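Local coordinates for protein putative 2,5-diketo-D-gluconic acid reductase B (Sinorhizobium meliloti, PDB 3UP8) that probably reduces carbonyl substrates such as methylglyoxal and 2,5-diketo-D-gluconate with NADPH, as a member of the aldo/keto reductase family, at residues H227-A232 and N260-D265; L236-Q241 and A274-L279. All coordinates share one frame; numbering follows the deposited sequence.

How the contacts relate
Both contacts involve helix 231-240 or the loop leading into it; the helix packs against strand 245-249, the eighth strand of the closed parallel barrel. Contact 1 joins that loop to the turn leaving helix 254-261; contact 2 joins the helix's later turns to helix 270-277. Their centres lie about 13 Å apart, on the same side of the chain's centre, and their segments alternate along the sequence: 227-232, 236-241, 260-265, 274-279. A probable hydrogen bond from Arg237 NH1 to Ile263 O connects them, and Asn260 packs on Leu236. Helices 254-261 and 270-277, successive in the chain, thus both meet the region of helix 231-240, away from the predicted active-site residues, with contact 1 at the surface and contact 2 buried.

Contact 1: H227-A232 and N260-D265; sequences HGKTAA and NFAIFD
Lys229 reaches across to the turn that follows helix 254-261 and spends its ammonium group on two oxygens there. NZ donates to the backbone carbonyl Ala262 O at 2.8 Å, the C=O...N angle being 142° and the donor tilted from the carbonyl plane. The same NZ forms a salt bridge with Asp265 OD2 at 3.1 Å, approaching from above the carboxylate plane, the two side chains crossing at about a right angle. Packing around the charge is modest: Lys229 CE rests 3.9 Å from Asp265 CB, and the methyl Ala262 CB lies 3.7 Å from Lys229 NZ.

The lysine chain sets out with CG beside its own backbone N (chi1 -65°), bends at chi2 and then runs extended to its end. Just before it in the chain, Gly228 closes helix 218-227 in a Schellman motif, its positive phi suiting glycine, while Thr230 N-caps helix 231-240 and its OG1 also bonds Glu259. In 260-265, Ala262 centres an inverse gamma turn. One long, cationic side chain therefore ties a helix-to-helix linker to a post-helical turn, and the nearby carboxylate probably favours the charged lysine, although the surface setting should weaken the attraction by solvent screening.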
ATOM      1  N   HIS A 227      -8.254 -23.297   9.336  1.00 37.37           N
ATOM      2  CA  HIS A 227      -8.993 -22.823   8.152  1.00 36.54           C
ATOM      3  C   HIS A 227      -8.512 -23.446   6.845  1.00 36.48           C
ATOM      4  O   HIS A 227      -9.024 -23.119   5.768  1.00 36.95           O
ATOM      5  CB  HIS A 227      -8.893 -21.294   8.034  1.00 36.41           C
ATOM      6  CG  HIS A 227      -9.529 -20.553   9.162  1.00 34.68           C
ATOM      7  ND1 HIS A 227     -10.892 -20.385   9.266  1.00 34.04           N
ATOM      8  CD2 HIS A 227      -8.990 -19.917  10.227  1.00 34.10           C
ATOM      9  CE1 HIS A 227     -11.168 -19.686  10.351  1.00 32.49           C
ATOM     10  NE2 HIS A 227     -10.031 -19.394  10.956  1.00 34.27           N
ATOM     11  N   GLY A 228      -7.526 -24.329   6.931  1.00 35.87           N
ATOM     12  CA  GLY A 228      -6.892 -24.886   5.738  1.00 35.23           C
ATOM     13  C   GLY A 228      -6.027 -23.861   5.025  1.00 34.67           C
ATOM     14  O   GLY A 228      -5.780 -23.977   3.824  1.00 34.88           O
ATOM     15  N   LYS A 229      -5.538 -22.877   5.779  1.00 34.08           N
ATOM     16  CA  LYS A 229      -4.772 -21.755   5.229  1.00 33.09           C
ATOM     17  C   LYS A 229      -3.350 -21.689   5.817  1.00 32.89           C
ATOM     18  O   LYS A 229      -3.089 -22.245   6.880  1.00 33.16           O
ATOM     19  CB  LYS A 229      -5.529 -20.438   5.472  1.00 32.87           C
ATOM     20  CG  LYS A 229      -6.893 -20.304   4.743  1.00 31.47           C
ATOM     21  CD  LYS A 229      -6.735 -20.366   3.220  1.00 30.38           C
ATOM     22  CE  LYS A 229      -8.038 -20.079   2.467  1.00 28.66           C
ATOM     23  NZ  LYS A 229      -7.762 -19.922   1.000  1.00 27.40           N
ATOM     24  N   THR A 230      -2.428 -21.036   5.113  1.00 32.10           N
ATOM     25  CA  THR A 230      -1.061 -20.863   5.617  1.00 30.93           C
ATOM     26  C   THR A 230      -1.008 -19.731   6.632  1.00 30.23           C
ATOM     27  O   THR A 230      -1.927 -18.910   6.706  1.00 30.10           O
ATOM     28  CB  THR A 230      -0.045 -20.559   4.486  1.00 31.38           C
ATOM     29  OG1 THR A 230      -0.438 -19.368   3.781  1.00 31.31           O
ATOM     30  CG2 THR A 230       0.074 -21.727   3.511  1.00 31.60           C
ATOM     31  N   ALA A 231       0.062 -19.695   7.424  1.00 29.04           N
ATOM     32  CA  ALA A 231       0.323 -18.574   8.332  1.00 28.16           C
ATOM     33  C   ALA A 231       0.303 -17.219   7.584  1.00 27.51           C
ATOM     34  O   ALA A 231      -0.174 -16.221   8.112  1.00 26.91           O
ATOM     35  CB  ALA A 231       1.671 -18.775   9.047  1.00 27.64           C
ATOM     36  N   ALA A 232       0.821 -17.222   6.359  1.00 26.93           N
ATOM     37  CA  ALA A 232       0.886 -16.035   5.515  1.00 27.00           C
ATOM     38  C   ALA A 232      -0.506 -15.511   5.183  1.00 26.87           C
ATOM     39  O   ALA A 232      -0.764 -14.305   5.293  1.00 26.82           O
ATOM     40  CB  ALA A 232       1.652 -16.340   4.254  1.00 26.73           C
ATOM     41  N   ASN A 260      -1.507 -15.977  -1.849  1.00 36.90           N
ATOM     42  CA  ASN A 260      -1.803 -14.635  -1.333  1.00 36.19           C
ATOM     43  C   ASN A 260      -3.163 -14.095  -1.797  1.00 35.53           C
ATOM     44  O   ASN A 260      -3.849 -13.386  -1.056  1.00 35.11           O
ATOM     45  CB  ASN A 260      -0.683 -13.659  -1.708  1.00 36.43           C
ATOM     46  CG  ASN A 260       0.582 -13.864  -0.882  1.00 36.87           C
ATOM     47  OD1 ASN A 260       0.809 -14.935  -0.315  1.00 37.82           O
ATOM     48  ND2 ASN A 260       1.411 -12.829  -0.810  1.00 37.32           N
ATOM     49  N   PHE A 261      -3.547 -14.460  -3.016  1.00 34.94           N
ATOM     50  CA  PHE A 261      -4.805 -14.023  -3.620  1.00 34.49           C
ATOM     51  C   PHE A 261      -6.028 -14.678  -2.972  1.00 34.12           C
ATOM     52  O   PHE A 261      -7.110 -14.083  -2.923  1.00 33.70           O
ATOM     53  CB  PHE A 261      -4.773 -14.334  -5.115  1.00 34.47           C
ATOM     54  CG  PHE A 261      -5.857 -13.667  -5.906  1.00 35.04           C
ATOM     55  CD1 PHE A 261      -5.792 -12.308  -6.193  1.00 34.96           C
ATOM     56  CD2 PHE A 261      -6.933 -14.408  -6.389  1.00 34.90           C
ATOM     57  CE1 PHE A 261      -6.795 -11.686  -6.946  1.00 34.95           C
ATOM     58  CE2 PHE A 261      -7.935 -13.800  -7.137  1.00 35.60           C
ATOM     59  CZ  PHE A 261      -7.862 -12.431  -7.418  1.00 35.46           C
ATOM     60  N   ALA A 262      -5.840 -15.900  -2.470  1.00 33.55           N
ATOM     61  CA  ALA A 262      -6.925 -16.688  -1.880  1.00 33.33           C
ATOM     62  C   ALA A 262      -7.168 -16.358  -0.402  1.00 33.11           C
ATOM     63  O   ALA A 262      -7.083 -17.237   0.464  1.00 33.27           O
ATOM     64  CB  ALA A 262      -6.640 -18.172  -2.058  1.00 33.42           C
ATOM     65  N   ILE A 263      -7.476 -15.096  -0.113  1.00 32.32           N
ATOM     66  CA  ILE A 263      -7.682 -14.657   1.270  1.00 31.55           C
ATOM     67  C   ILE A 263      -9.082 -14.121   1.496  1.00 31.89           C
ATOM     68  O   ILE A 263      -9.388 -13.592   2.566  1.00 31.98           O
ATOM     69  CB  ILE A 263      -6.632 -13.595   1.715  1.00 31.67           C
ATOM     70  CG1 ILE A 263      -6.720 -12.328   0.840  1.00 30.12           C
ATOM     71  CG2 ILE A 263      -5.226 -14.204   1.705  1.00 30.54           C
ATOM     72  CD1 ILE A 263      -5.822 -11.144   1.294  1.00 29.31           C
ATOM     73  N   PHE A 264      -9.940 -14.248   0.492  1.00 32.40           N
ATOM     74  CA  PHE A 264     -11.326 -13.820   0.650  1.00 33.40           C
ATOM     75  C   PHE A 264     -12.254 -15.031   0.765  1.00 34.81           C
ATOM     76  O   PHE A 264     -13.475 -14.883   0.844  1.00 34.94           O
ATOM     77  CB  PHE A 264     -11.733 -12.840  -0.465  1.00 33.02           C
ATOM     78  CG  PHE A 264     -10.847 -11.622  -0.539  1.00 31.44           C
ATOM     79  CD1 PHE A 264     -11.011 -10.573   0.360  1.00 30.42           C
ATOM     80  CD2 PHE A 264      -9.821 -11.546  -1.479  1.00 30.84           C
ATOM     81  CE1 PHE A 264     -10.177  -9.453   0.321  1.00 29.56           C
ATOM     82  CE2 PHE A 264      -8.978 -10.428  -1.529  1.00 31.00           C
ATOM     83  CZ  PHE A 264      -9.159  -9.380  -0.624  1.00 30.04           C
ATOM     84  N   ASP A 265     -11.634 -16.215   0.791  1.00 36.30           N
ATOM     85  CA  ASP A 265     -12.283 -17.516   1.025  1.00 37.78           C
ATOM     86  C   ASP A 265     -12.855 -17.665   2.424  1.00 37.56           C
ATOM     87  O   ASP A 265     -13.879 -18.318   2.622  1.00 38.26           O
ATOM     88  CB  ASP A 265     -11.245 -18.635   0.900  1.00 38.31           C
ATOM     89  CG  ASP A 265     -10.919 -18.993  -0.523  1.00 40.72           C
ATOM     90  OD1 ASP A 265     -11.229 -18.204  -1.446  1.00 44.03           O
ATOM     91  OD2 ASP A 265     -10.324 -20.077  -0.712  1.00 42.39           O
TER

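Contact 2: L236-Q241 and A274-L279; sequences LRWLVQ and AAVREL
Val276 sets its CG1 methyl over one face of the Trp238 indole, a CH-pi contact in which CG1 lies 3.5 Å from the centroid of the five-membered ring and only 9° off the ring normal. The methyl's nearest ring atom is Trp238 CD2, also at 3.5 Å, while Val276 CB approaches Trp238 CD1 at 3.7 Å, so one branch, CG1, sits over the pyrrole part with CB toward the CD1 side. Two torsions bring the groups together: Trp238 has CG anti to its backbone N (chi1 172°), and Val276 directs CG1 in the same sense. A broad flat ring suits this place because it spans the gap between two helices, and the beta-branched valine offers a compact methyl to its face.

The helices concerned are 231-240, which lies between the seventh and eighth strands of this TIM barrel, after two further helices, and 270-277, which lies beyond that last strand. Val276 also packs on Leu220 and Ile223 of helix 218-227, and Tyr183 meets the tryptophan ring at an inclined angle.

The polar bonds lie within 236-241, between side chains one helical turn apart: Arg237 NE donates to Gln241 OE1 at 2.9 Å, nearly straight at 166° and in the carbonyl plane on a lone pair; a weak second bond comes from Arg237 NH2. Gln241 NE2 in turn bonds Leu268 O, reaching the loop before helix 270-277.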
ATOM      1  N   LEU A 236      -2.325 -11.867   6.164  1.00 20.95           N
ATOM      2  CA  LEU A 236      -3.015 -11.096   5.120  1.00 20.82           C
ATOM      3  C   LEU A 236      -4.496 -10.927   5.419  1.00 20.62           C
ATOM      4  O   LEU A 236      -5.050  -9.843   5.264  1.00 20.48           O
ATOM      5  CB  LEU A 236      -2.856 -11.767   3.760  1.00 20.81           C
ATOM      6  CG  LEU A 236      -1.471 -11.762   3.110  1.00 21.07           C
ATOM      7  CD1 LEU A 236      -1.429 -12.753   1.948  1.00 20.45           C
ATOM      8  CD2 LEU A 236      -1.050 -10.372   2.646  1.00 21.43           C
ATOM      9  N   ARG A 237      -5.143 -12.004   5.850  1.00 20.30           N
ATOM     10  CA  ARG A 237      -6.549 -11.932   6.208  1.00 19.98           C
ATOM     11  C   ARG A 237      -6.776 -11.025   7.410  1.00 19.60           C
ATOM     12  O   ARG A 237      -7.727 -10.259   7.424  1.00 19.52           O
ATOM     13  CB  ARG A 237      -7.140 -13.334   6.440  1.00 20.10           C
ATOM     14  CG  ARG A 237      -8.615 -13.348   6.832  1.00 19.85           C
ATOM     15  CD  ARG A 237      -9.525 -12.952   5.654  1.00 19.70           C
ATOM     16  NE  ARG A 237     -10.764 -12.320   6.105  1.00 21.24           N
ATOM     17  CZ  ARG A 237     -11.748 -11.923   5.295  1.00 23.43           C
ATOM     18  NH1 ARG A 237     -11.656 -12.109   3.979  1.00 21.48           N
ATOM     19  NH2 ARG A 237     -12.838 -11.355   5.805  1.00 23.23           N
ATOM     20  N   TRP A 238      -5.892 -11.093   8.407  1.00 19.52           N
ATOM     21  CA  TRP A 238      -6.040 -10.280   9.611  1.00 19.60           C
ATOM     22  C   TRP A 238      -6.015  -8.787   9.258  1.00 19.72           C
ATOM     23  O   TRP A 238      -6.730  -7.972   9.863  1.00 20.07           O
ATOM     24  CB  TRP A 238      -4.925 -10.599  10.613  1.00 19.61           C
ATOM     25  CG  TRP A 238      -4.889  -9.670  11.794  1.00 19.71           C
ATOM     26  CD1 TRP A 238      -5.759  -9.658  12.853  1.00 22.27           C
ATOM     27  CD2 TRP A 238      -3.924  -8.634  12.058  1.00 19.06           C
ATOM     28  NE1 TRP A 238      -5.411  -8.663  13.745  1.00 21.85           N
ATOM     29  CE2 TRP A 238      -4.283  -8.030  13.285  1.00 20.42           C
ATOM     30  CE3 TRP A 238      -2.793  -8.159  11.374  1.00 20.87           C
ATOM     31  CZ2 TRP A 238      -3.544  -6.973  13.854  1.00 20.79           C
ATOM     32  CZ3 TRP A 238      -2.056  -7.095  11.941  1.00 19.67           C
ATOM     33  CH2 TRP A 238      -2.441  -6.521  13.166  1.00 19.12           C
ATOM     34  N   LEU A 239      -5.177  -8.438   8.281  1.00 19.28           N
ATOM     35  CA  LEU A 239      -5.127  -7.062   7.772  1.00 19.46           C
ATOM     36  C   LEU A 239      -6.402  -6.685   7.016  1.00 20.09           C
ATOM     37  O   LEU A 239      -7.075  -5.710   7.342  1.00 20.10           O
ATOM     38  CB  LEU A 239      -3.889  -6.891   6.876  1.00 19.27           C
ATOM     39  CG  LEU A 239      -2.556  -7.043   7.629  1.00 16.66           C
ATOM     40  CD1 LEU A 239      -1.400  -7.236   6.659  1.00 16.55           C
ATOM     41  CD2 LEU A 239      -2.307  -5.833   8.513  1.00 17.52           C
ATOM     42  N   VAL A 240      -6.746  -7.505   6.029  1.00 20.70           N
ATOM     43  CA  VAL A 240      -7.790  -7.192   5.070  1.00 21.56           C
ATOM     44  C   VAL A 240      -9.177  -7.241   5.722  1.00 21.66           C
ATOM     45  O   VAL A 240     -10.116  -6.584   5.264  1.00 21.32           O
ATOM     46  CB  VAL A 240      -7.615  -8.100   3.825  1.00 22.08           C
ATOM     47  CG1 VAL A 240      -8.638  -9.247   3.774  1.00 20.73           C
ATOM     48  CG2 VAL A 240      -7.587  -7.277   2.568  1.00 23.36           C
ATOM     49  N   GLN A 241      -9.279  -7.987   6.825  1.00 21.44           N
ATOM     50  CA  GLN A 241     -10.514  -8.068   7.611  1.00 21.54           C
ATOM     51  C   GLN A 241     -10.731  -6.835   8.493  1.00 21.47           C
ATOM     52  O   GLN A 241     -11.841  -6.589   8.960  1.00 21.83           O
ATOM     53  CB  GLN A 241     -10.512  -9.347   8.473  1.00 21.89           C
ATOM     54  CG  GLN A 241     -11.852  -9.681   9.139  1.00 20.59           C
ATOM     55  CD  GLN A 241     -11.912 -11.129   9.616  1.00 20.98           C
ATOM     56  OE1 GLN A 241     -11.552 -12.061   8.886  1.00 21.25           O
ATOM     57  NE2 GLN A 241     -12.374 -11.321  10.835  1.00 21.69           N
ATOM     58  N   ALA A 274      -8.323 -10.920  17.954  1.00 34.34           N
ATOM     59  CA  ALA A 274      -7.733 -10.430  19.205  1.00 34.06           C
ATOM     60  C   ALA A 274      -6.367 -11.062  19.493  1.00 33.83           C
ATOM     61  O   ALA A 274      -5.449 -10.372  19.933  1.00 34.17           O
ATOM     62  CB  ALA A 274      -8.693 -10.671  20.389  1.00 34.44           C
ATOM     63  N   ALA A 275      -6.243 -12.363  19.227  1.00 33.36           N
ATOM     64  CA  ALA A 275      -5.004 -13.117  19.467  1.00 33.09           C
ATOM     65  C   ALA A 275      -3.861 -12.666  18.559  1.00 32.88           C
ATOM     66  O   ALA A 275      -2.712 -12.538  19.009  1.00 32.50           O
ATOM     67  CB  ALA A 275      -5.244 -14.603  19.292  1.00 32.61           C
ATOM     68  N   VAL A 276      -4.169 -12.440  17.282  1.00 32.60           N
ATOM     69  CA  VAL A 276      -3.157 -11.932  16.346  1.00 32.41           C
ATOM     70  C   VAL A 276      -2.714 -10.536  16.776  1.00 32.39           C
ATOM     71  O   VAL A 276      -1.530 -10.211  16.702  1.00 32.71           O
ATOM     72  CB  VAL A 276      -3.628 -11.964  14.884  1.00 32.00           C
ATOM     73  CG1 VAL A 276      -2.606 -11.301  13.977  1.00 32.07           C
ATOM     74  CG2 VAL A 276      -3.817 -13.394  14.438  1.00 32.45           C
ATOM     75  N   ARG A 277      -3.663  -9.740  17.265  1.00 32.45           N
ATOM     76  CA  ARG A 277      -3.390  -8.396  17.775  1.00 32.77           C
ATOM     77  C   ARG A 277      -2.388  -8.396  18.950  1.00 32.39           C
ATOM     78  O   ARG A 277      -1.593  -7.448  19.101  1.00 31.81           O
ATOM     79  CB  ARG A 277      -4.707  -7.714  18.168  1.00 33.70           C
ATOM     80  CG  ARG A 277      -4.613  -6.206  18.407  1.00 36.22           C
ATOM     81  CD  ARG A 277      -5.793  -5.701  19.243  1.00 40.75           C
ATOM     82  NE  ARG A 277      -5.409  -4.608  20.154  1.00 45.04           N
ATOM     83  CZ  ARG A 277      -4.812  -4.766  21.343  1.00 46.49           C
ATOM     84  NH1 ARG A 277      -4.503  -5.978  21.804  1.00 47.77           N
ATOM     85  NH2 ARG A 277      -4.506  -3.701  22.080  1.00 48.18           N
ATOM     86  N   GLU A 278      -2.424  -9.458  19.760  1.00 31.53           N
ATOM     87  CA  GLU A 278      -1.515  -9.628  20.912  1.00 31.32           C
ATOM     88  C   GLU A 278      -0.038  -9.819  20.544  1.00 29.63           C
ATOM     89  O   GLU A 278       0.832  -9.739  21.414  1.00 29.86           O
ATOM     90  CB  GLU A 278      -1.941 -10.818  21.787  1.00 31.81           C
ATOM     91  CG  GLU A 278      -3.305 -10.698  22.453  1.00 36.01           C
ATOM     92  CD  GLU A 278      -3.440  -9.491  23.383  1.00 41.01           C
ATOM     93  OE1 GLU A 278      -2.405  -8.936  23.838  1.00 42.67           O
ATOM     94  OE2 GLU A 278      -4.604  -9.109  23.664  1.00 43.49           O
ATOM     95  N   LEU A 279       0.234 -10.100  19.272  1.00 28.00           N
ATOM     96  CA  LEU A 279       1.600 -10.318  18.802  1.00 26.66           C
ATOM     97  C   LEU A 279       2.454  -9.049  18.701  1.00 26.25           C
ATOM     98  O   LEU A 279       3.653  -9.150  18.468  1.00 26.07           O
ATOM     99  CB  LEU A 279       1.602 -11.072  17.463  1.00 26.23           C
ATOM    100  CG  LEU A 279       1.059 -12.504  17.471  1.00 26.64           C
ATOM    101  CD1 LEU A 279       1.011 -13.068  16.051  1.00 23.85           C
ATOM    102  CD2 LEU A 279       1.881 -13.400  18.401  1.00 26.36           C
TER